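Local coordinates for protein RTX toxin RtxA (Vibrio vulnificus MO6-24/O, PDB 6IMP) that probably acts as a hydrolase, being the alpha/beta hydrolase effector domain of a large secreted RTX toxin that contributes to the virulence of its bacterium, at residues 74-79 against 134-139; 200-205 against 251-256. All coordinates share one frame; numbering follows the deposited sequence.

Both contacts reach the same mixed beta sheet of this alpha/beta hydrolase domain, on opposite sides of the chain's centre. Their own centres lie 24 Å apart and their nearest atoms about 13 Å, so they do not touch. Along the chain they come in series: interaction 1 is complete before interaction 2 begins. Interaction 1 joins the turn of the 67-73/78-84 hairpin, at the antiparallel end of the sheet, to a loop 55 residues on. Interaction 2 pairs the neighbouring parallel strands 200-204 and 252-256, separated by a long connection rich in helix. The two contacts thus tie opposite sides of one sheet.

Interaction 1: residues 74-79 against 134-139; sequences GEAGRL and NLRGYG
Leu79 and Arg136 carry most of this contact, which packs the hairpin turn before strand 78-84 against the loop between strand 129-133 and helix 147-164, at the antiparallel end of the alpha/beta hydrolase sheet. In Leu79, CG lies anti to the carbonyl carbon (chi1 -62°), which brings CD2 against the backbone that leaves strand 129-133. That methyl is 3.5 Å from Asn134 O and 3.7 Å from Arg136 N, so it packs on peptide groups instead of another side chain. A branched leucine suits this buried place, also touching Thr156 of helix 147-164.

Arg136 projects from a type II turn running from Leu135 to Tyr138, closed by a 3.1 Å hydrogen bond from Tyr138 N to Leu135 O. At Gly137 a CB would be jammed against the carbonyl O of Arg136, hence the glycine. The arginine's CG sits between the backbone N and carbonyl carbon (chi1 70°), and the chain bends at chi3 (68°), swinging the guanidinium over the loop before strand 78-84. Ala76 CB lies above one face of that flat group, offset toward its rim, 3.8 Å from Arg136 NH2. The small methyl can approach the plane without competing for its N-H groups.

Asn134's side-chain amide holds mainly backbone: OD1 accepts from Ala112 N, and ND2 bonds Thr80 O and also Glu113 OE1. With no hydrogen bond directly joining the two segments, their meeting depends on apolar carbon laid against polar groups; Asn134 O is bonded by Ser141 OG, and Arg136 NE forms a salt bridge with Asp153.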
loop_
_atom_site.group_PDB
_atom_site.type_symbol
_atom_site.label_atom_id
_atom_site.label_comp_id
_atom_site.label_asym_id
_atom_site.label_seq_id
_atom_site.Cartn_x
_atom_site.Cartn_y
_atom_site.Cartn_z
ATOM N N GLY A 74 1.349 2.073 -16.465
ATOM C CA GLY A 74 1.649 0.780 -15.859
ATOM C C GLY A 74 2.079 -0.231 -16.897
ATOM O O GLY A 74 1.922 -0.008 -18.097
ATOM N N GLU A 75 2.622 -1.347 -16.430
ATOM C CA GLU A 75 3.097 -2.401 -17.325
ATOM C C GLU A 75 1.957 -3.230 -17.962
ATOM O O GLU A 75 2.150 -3.824 -19.021
ATOM C CB GLU A 75 4.090 -3.313 -16.604
ATOM C CG GLU A 75 4.716 -4.370 -17.513
ATOM C CD GLU A 75 5.724 -5.250 -16.803
ATOM O OE1 GLU A 75 5.840 -5.145 -15.560
ATOM O OE2 GLU A 75 6.390 -6.063 -17.489
ATOM N N ALA A 76 0.782 -3.247 -17.334
ATOM C CA ALA A 76 -0.395 -3.965 -17.876
ATOM C C ALA A 76 -1.487 -3.015 -18.362
ATOM O O ALA A 76 -2.515 -3.458 -18.857
ATOM C CB ALA A 76 -0.969 -4.921 -16.835
ATOM N N GLY A 77 -1.274 -1.714 -18.232
ATOM C CA GLY A 77 -2.364 -0.751 -18.433
ATOM C C GLY A 77 -2.132 0.526 -17.649
ATOM O O GLY A 77 -1.001 0.825 -17.263
ATOM N N ARG A 78 -3.198 1.288 -17.411
ATOM C CA ARG A 78 -3.056 2.567 -16.714
ATOM C C ARG A 78 -3.432 2.516 -15.229
ATOM O O ARG A 78 -4.221 1.671 -14.790
ATOM C CB ARG A 78 -3.755 3.702 -17.466
ATOM C CG ARG A 78 -5.266 3.653 -17.513
ATOM C CD ARG A 78 -5.786 4.522 -18.650
ATOM N NE ARG A 78 -7.243 4.537 -18.694
ATOM C CZ ARG A 78 -7.998 3.543 -19.162
ATOM N NH1 ARG A 78 -9.320 3.661 -19.167
ATOM N NH2 ARG A 78 -7.442 2.440 -19.645
ATOM N N LEU A 79 -2.758 3.372 -14.465
ATOM C CA LEU A 79 -2.827 3.378 -13.005
ATOM C C LEU A 79 -3.293 4.748 -12.536
ATOM O O LEU A 79 -2.569 5.742 -12.658
ATOM C CB LEU A 79 -1.454 3.085 -12.396
ATOM C CG LEU A 79 -0.812 1.730 -12.694
ATOM C CD1 LEU A 79 0.646 1.713 -12.242
ATOM C CD2 LEU A 79 -1.592 0.604 -12.029
ATOM N N ASN A 134 -4.109 3.859 -7.342
ATOM C CA ASN A 134 -4.611 2.485 -7.373
ATOM C C ASN A 134 -3.638 1.533 -8.071
ATOM O O ASN A 134 -3.190 1.778 -9.186
ATOM C CB ASN A 134 -5.941 2.418 -8.120
ATOM C CG ASN A 134 -7.103 2.902 -7.297
ATOM O OD1 ASN A 134 -7.427 2.334 -6.259
ATOM N ND2 ASN A 134 -7.765 3.935 -7.778
ATOM N N LEU A 135 -3.397 0.402 -7.432
ATOM C CA LEU A 135 -2.787 -0.748 -8.083
ATOM C C LEU A 135 -3.726 -1.278 -9.157
ATOM O O LEU A 135 -4.932 -0.997 -9.127
ATOM C CB LEU A 135 -2.544 -1.836 -7.054
ATOM C CG LEU A 135 -1.722 -1.366 -5.858
ATOM C CD1 LEU A 135 -1.935 -2.273 -4.661
ATOM C CD2 LEU A 135 -0.256 -1.296 -6.251
ATOM N N ARG A 136 -3.195 -2.061 -10.091
ATOM C CA ARG A 136 -4.041 -2.671 -11.119
ATOM C C ARG A 136 -5.273 -3.358 -10.514
ATOM O O ARG A 136 -5.162 -4.102 -9.541
ATOM C CB ARG A 136 -3.265 -3.690 -11.938
ATOM C CG ARG A 136 -2.914 -4.950 -11.177
ATOM C CD ARG A 136 -2.041 -5.839 -12.019
ATOM N NE ARG A 136 -0.723 -5.257 -12.225
ATOM C CZ ARG A 136 0.188 -5.760 -13.047
ATOM N NH1 ARG A 136 1.364 -5.162 -13.175
ATOM N NH2 ARG A 136 -0.059 -6.886 -13.712
ATOM N N GLY A 137 -6.437 -3.090 -11.098
ATOM C CA GLY A 137 -7.681 -3.774 -10.725
ATOM C C GLY A 137 -8.447 -3.060 -9.630
ATOM O O GLY A 137 -9.544 -3.486 -9.247
ATOM N N TYR A 138 -7.876 -1.954 -9.154
ATOM C CA TYR A 138 -8.413 -1.202 -8.045
ATOM C C TYR A 138 -8.735 0.192 -8.522
ATOM O O TYR A 138 -7.999 0.766 -9.331
ATOM C CB TYR A 138 -7.388 -1.127 -6.925
ATOM C CG TYR A 138 -7.346 -2.364 -6.068
ATOM C CD1 TYR A 138 -8.270 -2.549 -5.050
ATOM C CD2 TYR A 138 -6.375 -3.342 -6.261
ATOM C CE1 TYR A 138 -8.223 -3.663 -4.234
ATOM C CE2 TYR A 138 -6.322 -4.466 -5.451
ATOM C CZ TYR A 138 -7.250 -4.625 -4.439
ATOM O OH TYR A 138 -7.223 -5.751 -3.633
ATOM N N GLY A 139 -9.821 0.744 -7.982
ATOM C CA GLY A 139 -10.363 2.035 -8.415
ATOM C C GLY A 139 -10.592 2.102 -9.913
ATOM O O GLY A 139 -11.417 1.365 -10.457
#

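Interaction 2: residues 200-205 against 251-256; sequences GLLLDR and PILLLT
Leu203, Leu201 and Leu255 have the most surface buried where two neighbouring parallel strands of the alpha/beta hydrolase sheet pair, 200-204 beside 252-256. The short strand axes approach to 4.7 Å and run 12° from parallel. Leu203 shares one sheet face with Leu201, Ile252 and Leu254. With CG anti to its carbonyl carbon (chi1 -60°), it sends CD1 obliquely across Ile252, 3.7 Å from CG2, while its CB meets Leu254 CD1. Its N-H donates to Leu253 O over 3.0 Å; its carbonyl receives a weak bond from Leu255 N.

Leu201 lies alongside Ile252, pointing the same way, with Leu201 CD2 4.1 Å from Ile252 CG1. Branched aliphatic residues suit this buried face, which Val239 and Leu243 of helix 239-243 help to cover. Leu255 belongs to the other face, where its CG approaches Leu202 CD1 at 4.2 Å and it touches Tyr298 of helix 291-302.

Leu255 O accepts a 2.7 Å hydrogen bond from Arg205 N. Arg205 then turns back on Asp204, whose OD2 also bonds His175 NE2. Both are buried, so their opposite charges suit each other; Arg205 NH2 also bonds Ser291 OG. The guanidinium grips side-on, Arg205 NE to Asp204 OD1 at 2.7 Å and Arg205 NH2 to Asp204 OD2 at 3.0 Å, meeting the syn sides of a tilted carboxylate whose oxygens stay near the guanidinium plane.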
loop_
_atom_site.group_PDB
_atom_site.type_symbol
_atom_site.label_atom_id
_atom_site.label_comp_id
_atom_site.label_asym_id
_atom_site.label_seq_id
_atom_site.Cartn_x
_atom_site.Cartn_y
_atom_site.Cartn_z
ATOM N N GLY A 200 12.423 6.346 4.377
ATOM C CA GLY A 200 11.990 5.319 5.318
ATOM C C GLY A 200 10.689 4.638 4.964
ATOM O O GLY A 200 9.909 5.120 4.144
ATOM N N LEU A 201 10.453 3.513 5.625
ATOM C CA LEU A 201 9.289 2.682 5.371
ATOM C C LEU A 201 8.384 2.699 6.585
ATOM O O LEU A 201 8.822 2.379 7.684
ATOM C CB LEU A 201 9.730 1.242 5.102
ATOM C CG LEU A 201 8.626 0.184 5.210
ATOM C CD1 LEU A 201 7.556 0.410 4.144
ATOM C CD2 LEU A 201 9.197 -1.221 5.112
ATOM N N LEU A 202 7.109 3.004 6.370
ATOM C CA LEU A 202 6.075 2.742 7.379
ATOM C C LEU A 202 5.236 1.547 6.978
ATOM O O LEU A 202 4.475 1.616 6.018
ATOM C CB LEU A 202 5.161 3.965 7.577
ATOM C CG LEU A 202 3.806 3.695 8.244
ATOM C CD1 LEU A 202 3.991 3.141 9.645
ATOM C CD2 LEU A 202 2.937 4.934 8.271
ATOM N N LEU A 203 5.349 0.475 7.750
ATOM C CA LEU A 203 4.403 -0.634 7.687
ATOM C C LEU A 203 3.178 -0.324 8.556
ATOM O O LEU A 203 3.166 -0.596 9.757
ATOM C CB LEU A 203 5.073 -1.936 8.152
ATOM C CG LEU A 203 6.309 -2.408 7.354
ATOM C CD1 LEU A 203 7.028 -3.546 8.067
ATOM C CD2 LEU A 203 5.943 -2.826 5.936
ATOM N N ASP A 204 2.162 0.272 7.941
ATOM C CA ASP A 204 0.946 0.699 8.652
ATOM C C ASP A 204 -0.021 -0.472 8.752
ATOM O O ASP A 204 -0.655 -0.824 7.775
ATOM C CB ASP A 204 0.282 1.888 7.905
ATOM C CG ASP A 204 -1.049 2.342 8.538
ATOM O OD1 ASP A 204 -1.368 1.898 9.671
ATOM O OD2 ASP A 204 -1.775 3.158 7.902
ATOM N N ARG A 205 -0.147 -1.053 9.940
ATOM C CA ARG A 205 -1.124 -2.135 10.174
ATOM C C ARG A 205 -0.995 -3.214 9.088
ATOM O O ARG A 205 -1.982 -3.576 8.444
ATOM C CB ARG A 205 -2.556 -1.585 10.196
ATOM C CG ARG A 205 -2.814 -0.549 11.280
ATOM C CD ARG A 205 -4.110 0.227 11.034
ATOM N NE ARG A 205 -3.938 1.315 10.069
ATOM C CZ ARG A 205 -4.923 2.052 9.552
ATOM N NH1 ARG A 205 -6.182 1.851 9.914
ATOM N NH2 ARG A 205 -4.648 2.985 8.644
ATOM N N PRO A 251 15.155 2.710 8.225
ATOM C CA PRO A 251 14.041 3.017 9.115
ATOM C C PRO A 251 12.729 2.325 8.732
ATOM O O PRO A 251 12.149 2.601 7.674
ATOM C CB PRO A 251 13.912 4.549 9.019
ATOM C CG PRO A 251 14.809 4.976 7.913
ATOM C CD PRO A 251 15.862 3.932 7.808
ATOM N N ILE A 252 12.293 1.425 9.605
ATOM C CA ILE A 252 10.999 0.762 9.491
ATOM C C ILE A 252 10.154 1.051 10.739
ATOM O O ILE A 252 10.283 0.367 11.749
ATOM C CB ILE A 252 11.191 -0.769 9.345
ATOM C CG1 ILE A 252 12.037 -1.063 8.106
ATOM C CG2 ILE A 252 9.842 -1.503 9.285
ATOM C CD1 ILE A 252 12.511 -2.497 8.008
ATOM N N LEU A 253 9.290 2.056 10.676
ATOM C CA LEU A 253 8.238 2.178 11.684
ATOM C C LEU A 253 7.215 1.087 11.439
ATOM O O LEU A 253 6.913 0.753 10.300
ATOM C CB LEU A 253 7.560 3.551 11.648
ATOM C CG LEU A 253 6.488 3.809 12.740
ATOM C CD1 LEU A 253 7.053 3.686 14.148
ATOM C CD2 LEU A 253 5.838 5.175 12.568
ATOM N N LEU A 254 6.687 0.531 12.511
ATOM C CA LEU A 254 5.703 -0.523 12.398
ATOM C C LEU A 254 4.591 -0.318 13.432
ATOM O O LEU A 254 4.775 -0.570 14.627
ATOM C CB LEU A 254 6.385 -1.882 12.565
ATOM C CG LEU A 254 5.495 -3.125 12.718
ATOM C CD1 LEU A 254 4.596 -3.326 11.509
ATOM C CD2 LEU A 254 6.360 -4.356 12.948
ATOM N N LEU A 255 3.437 0.142 12.963
ATOM C CA LEU A 255 2.283 0.322 13.832
ATOM C C LEU A 255 1.240 -0.740 13.546
ATOM O O LEU A 255 0.713 -0.819 12.443
ATOM C CB LEU A 255 1.698 1.717 13.639
ATOM C CG LEU A 255 2.715 2.872 13.659
ATOM C CD1 LEU A 255 1.983 4.197 13.718
ATOM C CD2 LEU A 255 3.682 2.781 14.820
ATOM N N THR A 256 0.955 -1.561 14.543
ATOM C CA THR A 256 -0.004 -2.653 14.388
ATOM C C THR A 256 -1.326 -2.354 15.076
ATOM O O THR A 256 -1.368 -1.606 16.039
ATOM C CB THR A 256 0.545 -3.958 14.977
ATOM O OG1 THR A 256 0.599 -3.861 16.404
ATOM C CG2 THR A 256 1.927 -4.234 14.444
#